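Local atomic coordinates of beta-glucuronidase (uncultured Clostridium sp., PDB entry 6U7J), a protein that probably hydrolyses beta-D-glucuronides as a gut microbial glycoside hydrolase of family 2, and is linked to the reactivation of estrogens from their glucuronide conjugates. Residues Phe176-Tyr181 with Gly305-Ser310; Arg283-Thr288 with Cys408-Ser413; Ser336-His341 with Ile414-His419; Tyr435-Asp440 with Phe461-Cys466; Gly447-Asn450 with Glu455-Ile458. All blocks are in the same frame, centred on the assembly; numbering follows the deposited sequence.

Contact 1 of 5, residues Phe176-Tyr181 with Gly305-Ser310; sequences FDFFNY and GKHEDS
Phe178 and His307 form the aromatic part of this contact. Carbon CE1 of the imidazole comes to 3.5 Å from Phe178 CD1 and also lies near CG and CB, so it meets the inner end of the benzene ring. The ring centroids are 5.0 Å apart and the planes 50° apart, which fits neither a parallel stack nor a T-shape. With Phe178 CG between its backbone N and carbonyl carbon (chi1 52°), CB, CG and CD1 are left facing His307 CE1. Phe176 CD1 lies over the centre of one face of the Phe178 ring, 3.5 Å above the plane. His307 ND1 is taken by the hydroxyl of Tyr342.

The two loops come from different domains: 176-181 lies in the sugar-binding domain sequence, and 305-310 follows the first barrel strand, 297-305, so the pair joins the beta-sandwich to the strand ends of the TIM barrel.

The second meeting pairs a ring with a carboxylate. Tyr181 CE2 lies 3.8 Å from Asp309 OD2, with their planes 54° apart, in van der Waals contact without a hydrogen bond. Their polar ends have other partners: Tyr181 OH pairs with Asp63, and Asp309 OD1 forms a salt bridge with Arg575. Phe179 CD1 covers one face of the Tyr181 ring.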
# COMPACT_ATOMS: atom_id res chain seq x y z
N PHE B 176 6.51 27.42 -6.57
CA PHE B 176 5.20 26.87 -6.27
C PHE B 176 5.28 25.34 -6.22
O PHE B 176 6.18 24.72 -6.78
CB PHE B 176 4.14 27.33 -7.28
CG PHE B 176 4.50 27.07 -8.72
CD1 PHE B 176 4.26 25.83 -9.30
CD2 PHE B 176 5.04 28.07 -9.52
CE1 PHE B 176 4.59 25.59 -10.63
CE2 PHE B 176 5.36 27.84 -10.85
CZ PHE B 176 5.14 26.60 -11.41
N ASP B 177 4.32 24.75 -5.51
CA ASP B 177 4.29 23.31 -5.28
C ASP B 177 4.13 22.55 -6.59
O ASP B 177 5.02 21.79 -7.02
CB ASP B 177 3.12 22.98 -4.34
CG ASP B 177 3.47 21.88 -3.35
OD1 ASP B 177 2.61 21.52 -2.51
OD2 ASP B 177 4.61 21.37 -3.44
N PHE B 178 3.02 22.80 -7.28
CA PHE B 178 2.41 21.86 -8.20
C PHE B 178 3.25 21.69 -9.46
O PHE B 178 4.00 22.59 -9.85
CB PHE B 178 0.99 22.32 -8.55
CG PHE B 178 0.89 23.76 -9.02
CD1 PHE B 178 0.80 24.82 -8.11
CD2 PHE B 178 0.85 24.06 -10.39
CE1 PHE B 178 0.68 26.14 -8.54
CE2 PHE B 178 0.73 25.38 -10.84
CZ PHE B 178 0.64 26.42 -9.92
N PHE B 179 3.13 20.51 -10.07
CA PHE B 179 3.93 20.17 -11.24
C PHE B 179 3.61 21.11 -12.41
O PHE B 179 2.45 21.44 -12.67
CB PHE B 179 3.66 18.71 -11.64
CG PHE B 179 4.62 18.17 -12.66
CD1 PHE B 179 4.35 18.28 -14.02
CD2 PHE B 179 5.81 17.59 -12.26
CE1 PHE B 179 5.24 17.81 -14.97
CE2 PHE B 179 6.72 17.11 -13.21
CZ PHE B 179 6.44 17.22 -14.56
N ASN B 180 4.65 21.55 -13.12
CA ASN B 180 4.46 22.51 -14.22
C ASN B 180 4.01 21.79 -15.49
O ASN B 180 4.70 21.76 -16.51
CB ASN B 180 5.73 23.32 -14.46
CG ASN B 180 5.48 24.57 -15.32
OD1 ASN B 180 4.41 25.19 -15.24
ND2 ASN B 180 6.46 24.94 -16.13
N TYR B 181 2.81 21.19 -15.41
CA TYR B 181 2.21 20.50 -16.55
C TYR B 181 2.00 21.47 -17.71
O TYR B 181 1.63 22.63 -17.51
CB TYR B 181 0.85 19.91 -16.18
CG TYR B 181 0.87 18.62 -15.38
CD1 TYR B 181 1.33 17.43 -15.94
CD2 TYR B 181 0.40 18.59 -14.08
CE1 TYR B 181 1.33 16.27 -15.23
CE2 TYR B 181 0.40 17.41 -13.33
CZ TYR B 181 0.87 16.26 -13.92
OH TYR B 181 0.86 15.10 -13.22
N GLY B 305 -9.30 24.34 -1.03
CA GLY B 305 -8.66 24.68 -2.29
C GLY B 305 -8.46 23.40 -3.08
O GLY B 305 -8.18 22.34 -2.51
N LYS B 306 -8.64 23.48 -4.40
CA LYS B 306 -8.50 22.28 -5.22
C LYS B 306 -7.27 22.41 -6.13
O LYS B 306 -6.33 23.17 -5.85
CB LYS B 306 -9.80 22.03 -6.00
CG LYS B 306 -11.00 21.61 -5.12
CD LYS B 306 -12.32 21.49 -5.94
CE LYS B 306 -12.58 20.05 -6.42
NZ LYS B 306 -11.45 19.48 -7.26
N HIS B 307 -7.26 21.63 -7.20
CA HIS B 307 -6.29 21.77 -8.28
C HIS B 307 -6.94 21.13 -9.49
O HIS B 307 -7.85 20.31 -9.35
CB HIS B 307 -4.95 21.07 -7.97
CG HIS B 307 -3.87 21.99 -7.49
ND1 HIS B 307 -3.40 23.06 -8.23
CD2 HIS B 307 -3.15 21.99 -6.34
CE1 HIS B 307 -2.46 23.68 -7.55
NE2 HIS B 307 -2.29 23.06 -6.39
N GLU B 308 -6.48 21.52 -10.67
CA GLU B 308 -6.85 20.79 -11.87
C GLU B 308 -5.73 19.77 -12.08
O GLU B 308 -4.63 20.11 -12.53
CB GLU B 308 -7.07 21.74 -13.05
CG GLU B 308 -8.40 22.50 -12.90
CD GLU B 308 -8.77 23.33 -14.13
OE1 GLU B 308 -7.86 23.98 -14.71
OE2 GLU B 308 -9.97 23.32 -14.52
N ASP B 309 -6.03 18.53 -11.72
CA ASP B 309 -5.03 17.47 -11.62
C ASP B 309 -5.74 16.13 -11.49
O ASP B 309 -6.67 16.01 -10.69
CB ASP B 309 -4.11 17.69 -10.40
CG ASP B 309 -3.19 16.51 -10.14
OD1 ASP B 309 -3.65 15.49 -9.60
OD2 ASP B 309 -2.00 16.59 -10.49
N SER B 310 -5.33 15.14 -12.28
CA SER B 310 -5.77 13.76 -12.11
C SER B 310 -4.78 12.86 -12.81
O SER B 310 -3.88 13.33 -13.51
CB SER B 310 -7.19 13.54 -12.64
OG SER B 310 -7.23 13.77 -14.04

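Contact 2 of 5, residues Arg283-Thr288 with Cys408-Ser413; sequences RTIQLT and CVVMWS
Val409, at the start of strand 409-416, turns its side chain away from Arg283 but offers it a carbonyl. Arg283 NH2 lies 3.1 Å from Val409 O, and the N-H...O angle of 124° makes this a weak hydrogen bond. The same oxygen also accepts from Arg443 NE, and Arg283 NE bonds to the carbonyl of Pro407 just upstream, so the guanidinium is held mainly by main-chain oxygens. A bend at chi2 (103°) carries the head group round to this position. It is also supported from within its own segment, by Ile285 of the strand that follows: Ile285 CD1 sits over the centre of one guanidinium face, 3.8 Å above the plane.

Val410 supplies the apolar half. Its CB is 3.8 Å from Ile285 CD1, and that methyl lies 3.7 Å from Val410 O as well, so the tip of the isoleucine rests on main chain and side chain together. Val410 CG1 comes to 4.3 Å from Arg283 NE, and Phe292 on the partner strand of the hairpin touches both Ile285 and Val410.

From Val410 onward the strand runs beside strand 358-362, to which its backbone is hydrogen-bonded, and it leaves 283-288 behind.

The antiparallel pair 285-287 and 292-294 thus lies across the N-terminal end of the fourth parallel strand, an arrangement typical of a (beta/alpha)8 barrel whose floor is closed by a beta-hairpin preceding the first barrel strand.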
# COMPACT_ATOMS: atom_id res chain seq x y z
N ARG B 283 -28.38 37.43 -6.44
CA ARG B 283 -27.93 37.23 -5.07
C ARG B 283 -27.04 38.39 -4.68
O ARG B 283 -26.31 38.93 -5.51
CB ARG B 283 -27.16 35.91 -4.91
CG ARG B 283 -25.97 35.74 -5.85
CD ARG B 283 -24.67 35.99 -5.12
NE ARG B 283 -23.49 35.97 -5.98
CZ ARG B 283 -23.02 37.05 -6.60
NH1 ARG B 283 -23.65 38.22 -6.48
NH2 ARG B 283 -21.93 36.96 -7.35
N THR B 284 -27.10 38.75 -3.40
CA THR B 284 -26.34 39.88 -2.88
C THR B 284 -25.21 39.41 -1.98
O THR B 284 -25.31 38.36 -1.33
CB THR B 284 -27.23 40.83 -2.08
OG1 THR B 284 -27.64 40.17 -0.88
CG2 THR B 284 -28.45 41.21 -2.90
N ILE B 285 -24.16 40.22 -1.92
CA ILE B 285 -23.00 39.99 -1.08
C ILE B 285 -22.76 41.23 -0.25
O ILE B 285 -22.67 42.33 -0.80
CB ILE B 285 -21.74 39.69 -1.90
CG1 ILE B 285 -21.96 38.54 -2.87
CG2 ILE B 285 -20.55 39.48 -0.95
CD1 ILE B 285 -20.79 38.37 -3.81
N GLN B 286 -22.57 41.04 1.05
CA GLN B 286 -22.21 42.13 1.95
C GLN B 286 -21.32 41.60 3.06
O GLN B 286 -21.51 40.49 3.56
CB GLN B 286 -23.47 42.77 2.55
CG GLN B 286 -23.18 43.85 3.59
CD GLN B 286 -24.45 44.34 4.24
OE1 GLN B 286 -25.47 44.51 3.57
NE2 GLN B 286 -24.40 44.58 5.55
N LEU B 287 -20.35 42.42 3.46
CA LEU B 287 -19.42 42.08 4.53
C LEU B 287 -19.65 42.95 5.75
O LEU B 287 -19.95 44.15 5.63
CB LEU B 287 -17.97 42.22 4.07
CG LEU B 287 -17.39 40.92 3.53
CD1 LEU B 287 -18.09 40.57 2.22
CD2 LEU B 287 -15.90 41.05 3.33
N THR B 288 -19.52 42.35 6.93
CA THR B 288 -19.48 43.06 8.19
C THR B 288 -18.09 42.88 8.80
O THR B 288 -17.19 42.29 8.20
CB THR B 288 -20.57 42.56 9.16
OG1 THR B 288 -20.09 41.42 9.88
CG2 THR B 288 -21.83 42.16 8.41
N CYS B 408 -21.77 32.07 -8.84
CA CYS B 408 -21.04 31.27 -7.87
C CYS B 408 -19.80 32.02 -7.35
O CYS B 408 -19.41 31.82 -6.19
CB CYS B 408 -20.69 29.89 -8.45
SG CYS B 408 -19.42 29.95 -9.76
N VAL B 409 -19.24 32.95 -8.13
CA VAL B 409 -18.05 33.68 -7.69
C VAL B 409 -18.44 34.77 -6.70
O VAL B 409 -19.11 35.73 -7.06
CB VAL B 409 -17.29 34.28 -8.87
CG1 VAL B 409 -16.14 35.18 -8.39
CG2 VAL B 409 -16.78 33.16 -9.74
N VAL B 410 -18.01 34.64 -5.43
CA VAL B 410 -18.33 35.66 -4.45
C VAL B 410 -17.12 36.46 -4.01
O VAL B 410 -17.27 37.41 -3.23
CB VAL B 410 -19.06 35.07 -3.22
CG1 VAL B 410 -20.27 34.25 -3.68
CG2 VAL B 410 -18.09 34.24 -2.36
N MET B 411 -15.93 36.14 -4.52
CA MET B 411 -14.75 36.85 -4.07
C MET B 411 -13.61 36.57 -5.04
O MET B 411 -13.54 35.49 -5.62
CB MET B 411 -14.37 36.43 -2.64
CG MET B 411 -13.20 37.20 -2.03
SD MET B 411 -13.18 37.20 -0.21
CE MET B 411 -13.13 35.44 0.13
N TRP B 412 -12.74 37.57 -5.23
CA TRP B 412 -11.54 37.43 -6.05
C TRP B 412 -10.34 37.29 -5.13
O TRP B 412 -10.17 38.11 -4.22
CB TRP B 412 -11.31 38.63 -6.98
CG TRP B 412 -12.46 39.02 -7.86
CD1 TRP B 412 -13.21 40.14 -7.76
CD2 TRP B 412 -12.96 38.31 -9.01
NE1 TRP B 412 -14.17 40.17 -8.73
CE2 TRP B 412 -14.04 39.06 -9.52
CE3 TRP B 412 -12.61 37.11 -9.63
CZ2 TRP B 412 -14.78 38.65 -10.63
CZ3 TRP B 412 -13.35 36.70 -10.73
CH2 TRP B 412 -14.42 37.47 -11.22
N SER B 413 -9.52 36.28 -5.37
CA SER B 413 -8.22 36.20 -4.72
C SER B 413 -7.17 36.58 -5.75
O SER B 413 -7.12 35.99 -6.83
CB SER B 413 -7.94 34.81 -4.16
OG SER B 413 -6.57 34.69 -3.84

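Contact 3 of 5, residues Ser336-His341 with Ile414-His419; sequences SFRTSH and ITNEPH
At the C-terminal ends of barrel strands 336-338 and 409-416, the second and fourth of the TIM barrel, Arg338 and His341 converge on Asn416 in the region where family 2 enzymes place their active site. Arg338 NH1 donates to Asn416 OD1 at 3.1 Å, with an N-H...O angle of 158°. The oxygen lies at the edge of the guanidinium, close to its plane, whereas the donor stands above the amide's carbonyl plane. The two flat groups are nevertheless only 21° apart. Asn416 CG is anti to its backbone N, which extends the amide across to the arginine. Its OD1 has a second partner in Thr448 OG1, so two groups grip this buried oxygen.

His341 meets the same amide differently. Asn416 ND2 lies over one face of the imidazole, and ring and amide planes are 41° apart. The nearest atoms, Asn416 OD1 and His341 CE1, are modelled 3.0 Å apart, a tightness that is doubtful. His341 ND1 bonds to Glu362 OE2, and Ser340 CB backs one face of the ring.

Arg338 also forms salt bridges with Glu362 and Glu506. Asn416 is followed by Glu417, and Glu506 ends the seventh strand. An Asn-Glu pair at the C-terminal end of strand four facing a glutamate on strand seven is the signature of clan GH-A glycosidases, consistent with a retaining active site here.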
# COMPACT_ATOMS: atom_id res chain seq x y z
N SER B 336 -18.14 25.10 -0.61
CA SER B 336 -17.32 26.08 -1.32
C SER B 336 -15.99 25.45 -1.71
O SER B 336 -15.55 24.46 -1.13
CB SER B 336 -17.10 27.32 -0.44
OG SER B 336 -16.55 26.97 0.84
N PHE B 337 -15.34 26.05 -2.71
CA PHE B 337 -13.93 25.79 -2.97
C PHE B 337 -13.27 27.07 -3.46
O PHE B 337 -13.93 28.04 -3.85
CB PHE B 337 -13.69 24.63 -3.96
CG PHE B 337 -14.35 24.80 -5.31
CD1 PHE B 337 -15.64 24.36 -5.53
CD2 PHE B 337 -13.65 25.36 -6.38
CE1 PHE B 337 -16.24 24.50 -6.78
CE2 PHE B 337 -14.23 25.49 -7.63
CZ PHE B 337 -15.53 25.06 -7.83
N ARG B 338 -11.93 27.06 -3.43
CA ARG B 338 -11.10 28.11 -4.00
C ARG B 338 -10.37 27.55 -5.21
O ARG B 338 -9.84 26.43 -5.15
CB ARG B 338 -10.10 28.65 -2.97
CG ARG B 338 -9.06 29.59 -3.59
CD ARG B 338 -8.19 30.28 -2.55
NE ARG B 338 -7.48 29.32 -1.70
CZ ARG B 338 -6.16 29.19 -1.65
NH1 ARG B 338 -5.39 29.95 -2.42
NH2 ARG B 338 -5.60 28.29 -0.84
N THR B 339 -10.35 28.29 -6.32
CA THR B 339 -9.69 27.81 -7.54
C THR B 339 -8.17 27.99 -7.37
O THR B 339 -7.52 28.76 -8.07
CB THR B 339 -10.20 28.52 -8.79
OG1 THR B 339 -9.61 29.82 -8.89
CG2 THR B 339 -11.71 28.65 -8.76
N SER B 340 -7.59 27.20 -6.44
CA SER B 340 -6.26 27.41 -5.94
C SER B 340 -5.24 27.43 -7.07
O SER B 340 -5.00 26.44 -7.76
CB SER B 340 -5.86 26.38 -4.85
OG SER B 340 -6.41 25.10 -5.11
N HIS B 341 -4.77 28.65 -7.30
CA HIS B 341 -3.54 29.15 -7.89
C HIS B 341 -3.69 29.39 -9.37
O HIS B 341 -2.72 29.71 -10.02
CB HIS B 341 -2.32 28.34 -7.53
CG HIS B 341 -2.29 27.92 -6.08
ND1 HIS B 341 -2.89 28.69 -5.09
CD2 HIS B 341 -1.72 26.87 -5.45
CE1 HIS B 341 -2.73 28.09 -3.93
NE2 HIS B 341 -2.01 27.00 -4.11
N ILE B 414 -6.33 37.56 -5.41
CA ILE B 414 -5.43 38.16 -6.39
C ILE B 414 -4.03 37.60 -6.32
O ILE B 414 -3.20 37.95 -7.19
CB ILE B 414 -5.38 39.69 -6.23
CG1 ILE B 414 -4.82 40.04 -4.86
CG2 ILE B 414 -6.78 40.29 -6.43
CD1 ILE B 414 -4.34 41.47 -4.74
N THR B 415 -3.73 36.77 -5.32
CA THR B 415 -2.39 36.23 -5.12
C THR B 415 -2.45 35.13 -4.06
O THR B 415 -3.30 35.15 -3.16
CB THR B 415 -1.40 37.33 -4.70
OG1 THR B 415 -0.07 36.80 -4.69
CG2 THR B 415 -1.73 37.88 -3.32
N ASN B 416 -1.55 34.17 -4.19
CA ASN B 416 -1.40 33.13 -3.19
C ASN B 416 0.02 33.18 -2.65
O ASN B 416 0.98 32.99 -3.41
CB ASN B 416 -1.71 31.74 -3.77
CG ASN B 416 -1.52 30.64 -2.76
OD1 ASN B 416 -2.40 30.37 -1.94
ND2 ASN B 416 -0.36 30.00 -2.81
N GLU B 417 0.14 33.50 -1.36
CA GLU B 417 1.40 33.42 -0.63
C GLU B 417 2.56 34.24 -1.26
O GLU B 417 3.62 33.73 -1.49
CB GLU B 417 1.84 31.97 -0.48
CG GLU B 417 0.88 31.11 0.36
CD GLU B 417 1.50 29.75 0.76
OE1 GLU B 417 2.47 29.29 0.12
OE2 GLU B 417 1.00 29.13 1.72
N PRO B 418 2.32 35.53 -1.51
CA PRO B 418 3.44 36.38 -1.94
C PRO B 418 4.33 36.69 -0.75
O PRO B 418 3.91 36.62 0.41
CB PRO B 418 2.74 37.65 -2.46
CG PRO B 418 1.55 37.77 -1.55
CD PRO B 418 1.11 36.34 -1.25
N HIS B 419 5.58 37.05 -1.04
CA HIS B 419 6.51 37.43 0.03
C HIS B 419 6.19 38.87 0.44
O HIS B 419 6.93 39.82 0.15
CB HIS B 419 7.95 37.27 -0.43
CG HIS B 419 8.93 37.27 0.70
ND1 HIS B 419 10.12 37.97 0.66
CD2 HIS B 419 8.90 36.66 1.91
CE1 HIS B 419 10.78 37.79 1.79
NE2 HIS B 419 10.06 37.00 2.56

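Contact 4 of 5, residues Tyr435-Asp440 with Phe461-Cys466; sequences YIRKLD and FFDVVC
Arg437 and Asp463 approach from opposite directions, with their flat groups almost perpendicular: the guanidinium and carboxylate planes are 81° apart. The arginine leaves the last turns of helix 424-439 with CG beside the backbone N and opposite the carbonyl carbon (chi1 -77°), then runs extended from CG to NE, so that only its head group reaches the loop ahead of strand 465-468.

The salt bridge is carried by NH1, which lies 2.8 Å from Asp463 OD2 and meets the syn lone pair of that oxygen. The oxygen is somewhat tilted from the guanidinium plane. Because the planes are crossed, the carboxylate cannot form the flat, two-toothed pairing of a coplanar bridge. Instead, its other oxygen, OD1, remains near both nitrogens, 3.2 Å from Arg437 NH1, and probably adds to the attraction, though it makes no defined hydrogen bond.

The neighbouring nitrogen faces the main chain. Arg437 NH2 donates to Phe461 O at 2.7 Å with an N-H...O angle of 152°, and this oxygen lies in the guanidinium plane. The Phe461 ring itself leads away, packing on Arg426, Glu430 and Thr433 of the same helix.

Asp463 OD2 also accepts from the backbone N of Ile445, which ties the carboxylate to the start of the adjacent strand.

One cationic group thus bonds a carboxylate and a carbonyl through separate nitrogens, which fixes its rotation. The charge pairing would be expected to favour an ionised Asp463 at this partly buried joint between the fourth barrel helix and the loop leading to strand six.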
# COMPACT_ATOMS: atom_id res chain seq x y z
N TYR B 435 -6.84 48.19 -8.99
CA TYR B 435 -7.27 47.88 -10.35
C TYR B 435 -8.46 46.93 -10.38
O TYR B 435 -9.38 47.10 -11.18
CB TYR B 435 -6.11 47.31 -11.17
CG TYR B 435 -6.50 47.05 -12.60
CD1 TYR B 435 -6.72 45.75 -13.06
CD2 TYR B 435 -6.69 48.11 -13.49
CE1 TYR B 435 -7.09 45.52 -14.38
CE2 TYR B 435 -7.07 47.88 -14.81
CZ TYR B 435 -7.26 46.58 -15.25
OH TYR B 435 -7.64 46.36 -16.54
N ILE B 436 -8.46 45.89 -9.52
CA ILE B 436 -9.56 44.93 -9.57
C ILE B 436 -10.81 45.55 -8.97
O ILE B 436 -11.93 45.23 -9.39
CB ILE B 436 -9.17 43.60 -8.86
CG1 ILE B 436 -10.33 42.60 -8.86
CG2 ILE B 436 -8.72 43.83 -7.44
CD1 ILE B 436 -10.83 42.20 -10.25
N ARG B 437 -10.65 46.46 -8.02
CA ARG B 437 -11.82 47.17 -7.48
C ARG B 437 -12.47 48.05 -8.54
O ARG B 437 -13.70 48.21 -8.53
CB ARG B 437 -11.42 48.00 -6.26
CG ARG B 437 -11.23 47.15 -5.01
CD ARG B 437 -11.09 48.01 -3.77
NE ARG B 437 -10.45 47.24 -2.71
CZ ARG B 437 -11.10 46.40 -1.92
NH1 ARG B 437 -12.42 46.22 -2.06
NH2 ARG B 437 -10.43 45.74 -0.99
N LYS B 438 -11.68 48.61 -9.47
CA LYS B 438 -12.30 49.43 -10.51
C LYS B 438 -13.04 48.57 -11.53
O LYS B 438 -14.04 49.02 -12.11
CB LYS B 438 -11.27 50.34 -11.20
CG LYS B 438 -11.93 51.31 -12.19
CD LYS B 438 -11.41 52.75 -12.09
CE LYS B 438 -9.93 52.84 -12.45
NZ LYS B 438 -9.72 53.35 -13.85
N LEU B 439 -12.59 47.34 -11.75
CA LEU B 439 -13.29 46.44 -12.67
C LEU B 439 -14.60 45.94 -12.08
O LEU B 439 -15.59 45.75 -12.80
CB LEU B 439 -12.41 45.25 -13.02
CG LEU B 439 -11.22 45.45 -13.94
CD1 LEU B 439 -10.37 44.19 -13.90
CD2 LEU B 439 -11.69 45.74 -15.35
N ASP B 440 -14.61 45.65 -10.78
CA ASP B 440 -15.73 44.98 -10.14
C ASP B 440 -15.96 45.62 -8.79
O ASP B 440 -15.17 45.42 -7.86
CB ASP B 440 -15.47 43.47 -10.00
CG ASP B 440 -16.69 42.70 -9.51
OD1 ASP B 440 -17.76 43.31 -9.36
OD2 ASP B 440 -16.58 41.47 -9.27
N PHE B 461 -5.28 46.04 2.37
CA PHE B 461 -6.00 46.34 1.14
C PHE B 461 -7.15 45.38 0.86
O PHE B 461 -7.93 45.64 -0.06
CB PHE B 461 -5.04 46.32 -0.07
CG PHE B 461 -3.86 47.25 0.08
CD1 PHE B 461 -4.05 48.59 0.39
CD2 PHE B 461 -2.57 46.79 -0.10
CE1 PHE B 461 -2.96 49.45 0.53
CE2 PHE B 461 -1.48 47.65 0.04
CZ PHE B 461 -1.68 48.98 0.35
N PHE B 462 -7.29 44.30 1.62
CA PHE B 462 -8.27 43.26 1.33
C PHE B 462 -9.53 43.47 2.14
O PHE B 462 -9.54 44.15 3.17
CB PHE B 462 -7.70 41.86 1.62
CG PHE B 462 -6.45 41.54 0.86
CD1 PHE B 462 -6.20 42.09 -0.39
CD2 PHE B 462 -5.52 40.65 1.39
CE1 PHE B 462 -5.05 41.79 -1.09
CE2 PHE B 462 -4.36 40.34 0.69
CZ PHE B 462 -4.12 40.91 -0.55
N ASP B 463 -10.62 42.86 1.68
CA ASP B 463 -11.87 42.83 2.42
C ASP B 463 -11.96 41.64 3.37
O ASP B 463 -12.66 41.71 4.39
CB ASP B 463 -13.04 42.82 1.44
CG ASP B 463 -12.96 43.98 0.44
OD1 ASP B 463 -12.94 45.15 0.90
OD2 ASP B 463 -12.89 43.74 -0.78
N VAL B 464 -11.27 40.55 3.05
CA VAL B 464 -11.16 39.38 3.93
C VAL B 464 -9.69 39.04 4.06
O VAL B 464 -8.94 39.14 3.08
CB VAL B 464 -11.97 38.18 3.38
CG1 VAL B 464 -11.72 36.92 4.22
CG2 VAL B 464 -13.45 38.51 3.34
N VAL B 465 -9.28 38.65 5.26
CA VAL B 465 -7.91 38.18 5.48
C VAL B 465 -7.90 36.66 5.39
O VAL B 465 -8.70 35.98 6.05
CB VAL B 465 -7.37 38.66 6.84
CG1 VAL B 465 -6.03 37.99 7.15
CG2 VAL B 465 -7.22 40.17 6.84
N CYS B 466 -6.99 36.13 4.57
CA CYS B 466 -6.90 34.70 4.28
C CYS B 466 -5.50 34.24 4.65
O CYS B 466 -4.52 34.80 4.14
CB CYS B 466 -7.19 34.45 2.79
SG CYS B 466 -8.92 34.64 2.34

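Contact 5 of 5, residues Gly447-Asn450 with Glu455-Ile458. Unlike the reference sequence in segment 455-458: Glu455 (reference Asp).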
# COMPACT_ATOMS: atom_id res chain seq x y z
N GLY B 447 -6.35 37.89 -0.77
CA GLY B 447 -5.16 37.16 -1.17
C GLY B 447 -4.69 36.41 0.06
O GLY B 447 -4.98 36.83 1.19
N THR B 448 -4.01 35.30 -0.14
CA THR B 448 -3.67 34.44 0.98
C THR B 448 -2.27 34.72 1.49
O THR B 448 -1.34 35.01 0.72
CB THR B 448 -3.79 32.95 0.64
OG1 THR B 448 -2.74 32.58 -0.26
CG2 THR B 448 -5.15 32.66 0.02
N MET B 449 -2.11 34.60 2.80
CA MET B 449 -0.89 34.94 3.51
C MET B 449 -0.13 33.69 3.92
O MET B 449 -0.73 32.70 4.36
CB MET B 449 -1.20 35.73 4.79
CG MET B 449 -1.82 37.09 4.56
SD MET B 449 -0.56 38.21 3.97
CE MET B 449 -1.04 38.31 2.24
N ASN B 450 1.19 33.76 3.82
CA ASN B 450 2.03 32.83 4.55
C ASN B 450 3.07 33.50 5.45
O ASN B 450 3.51 32.86 6.41
CB ASN B 450 2.74 31.87 3.59
CG ASN B 450 3.98 32.46 3.00
OD1 ASN B 450 3.90 33.40 2.21
ND2 ASN B 450 5.14 31.95 3.40
N GLU B 455 4.93 40.87 10.04
CA GLU B 455 5.68 41.36 8.90
C GLU B 455 4.83 41.66 7.67
O GLU B 455 5.31 42.35 6.76
CB GLU B 455 6.77 40.35 8.53
CG GLU B 455 7.61 39.92 9.71
CD GLU B 455 9.09 40.11 9.47
OE1 GLU B 455 9.89 39.36 10.09
OE2 GLU B 455 9.47 41.00 8.67
N ASP B 456 3.59 41.18 7.61
CA ASP B 456 2.77 41.41 6.44
C ASP B 456 2.57 42.90 6.22
O ASP B 456 2.46 43.68 7.16
CB ASP B 456 1.39 40.75 6.56
CG ASP B 456 0.49 41.08 5.38
OD1 ASP B 456 0.96 40.91 4.24
OD2 ASP B 456 -0.66 41.52 5.57
N LYS B 457 2.51 43.29 4.94
CA LYS B 457 2.35 44.70 4.61
C LYS B 457 1.26 44.97 3.58
O LYS B 457 1.18 46.09 3.09
CB LYS B 457 3.69 45.26 4.13
CG LYS B 457 4.69 45.43 5.29
CD LYS B 457 6.07 45.82 4.81
CE LYS B 457 7.05 45.78 5.96
NZ LYS B 457 7.13 44.41 6.55
N ILE B 458 0.41 43.99 3.25
CA ILE B 458 -0.55 44.19 2.17
C ILE B 458 -1.99 43.85 2.54
O ILE B 458 -2.93 44.26 1.84
CB ILE B 458 -0.14 43.40 0.91
CG1 ILE B 458 -0.38 41.90 1.09
CG2 ILE B 458 1.30 43.70 0.53
CD1 ILE B 458 -0.33 41.11 -0.23
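Met449 and Asp456 are the nearest backbone pair here, their CA atoms 8.0 Å apart, so the end of strand 445-449 and the following loop face each other through side chains.

The methionine is bent at chi2 (-74°) and again at chi3, so that the sulfur meets Asp456, while the methyl reaches Ile458 and stays near the carboxylate. Its SD lies 3.1 Å from Asp456 OD1, a close approach, with the oxygen roughly in the extension of the CG-SD bond (CG-SD-OD1 about 149°), a direction consistent with a sulfur-oxygen chalcogen contact, though bent from linear. Met449 CE packs 3.8 Å from Ile458 CD1, an ordinary apolar meeting.

Asp456 OD1 is held from two sources: Ser420 OG, and Ile458 N of its own loop. The latter bond, 3.3 Å from Ile458 N to Asp456 OD1 with an N-H...O angle of 159°, forms an Asx turn, its donor above the carboxylate plane. Asp456 OD2 takes the backbone N of Ser459.

The contact folds the connection between barrel strands five and six back on the end of strand five. Trp494 of helix 480-498 touches both Met449 and Asp456, Ile458 packs on Ser425 and Phe429 of helix 424-439, and the backbone of Met449 pairs with strand 465-468.

Contacts 1, 3 and 5 are made by buried residues, while contacts 2 and 4 are partly buried. Only contact 1 joins two domains; the others lie within the TIM barrel. Contacts 2 and 3 use the two ends of strand 409-416, their centres about 16 Å apart: the N-terminal end meets a hairpin through a weak bond and apolar packing, the C-terminal end a network of charged and amide groups. Contacts 3 and 5 join where Asn416 meets Thr448, and contact 5 is nested in the chain loop closed by contact 4. Contact 4 relies on a salt bridge and a carbonyl hydrogen bond, contact 5 on sulfur and methyl packing, and contact 1 on aromatic rings against an imidazole and a carboxylate.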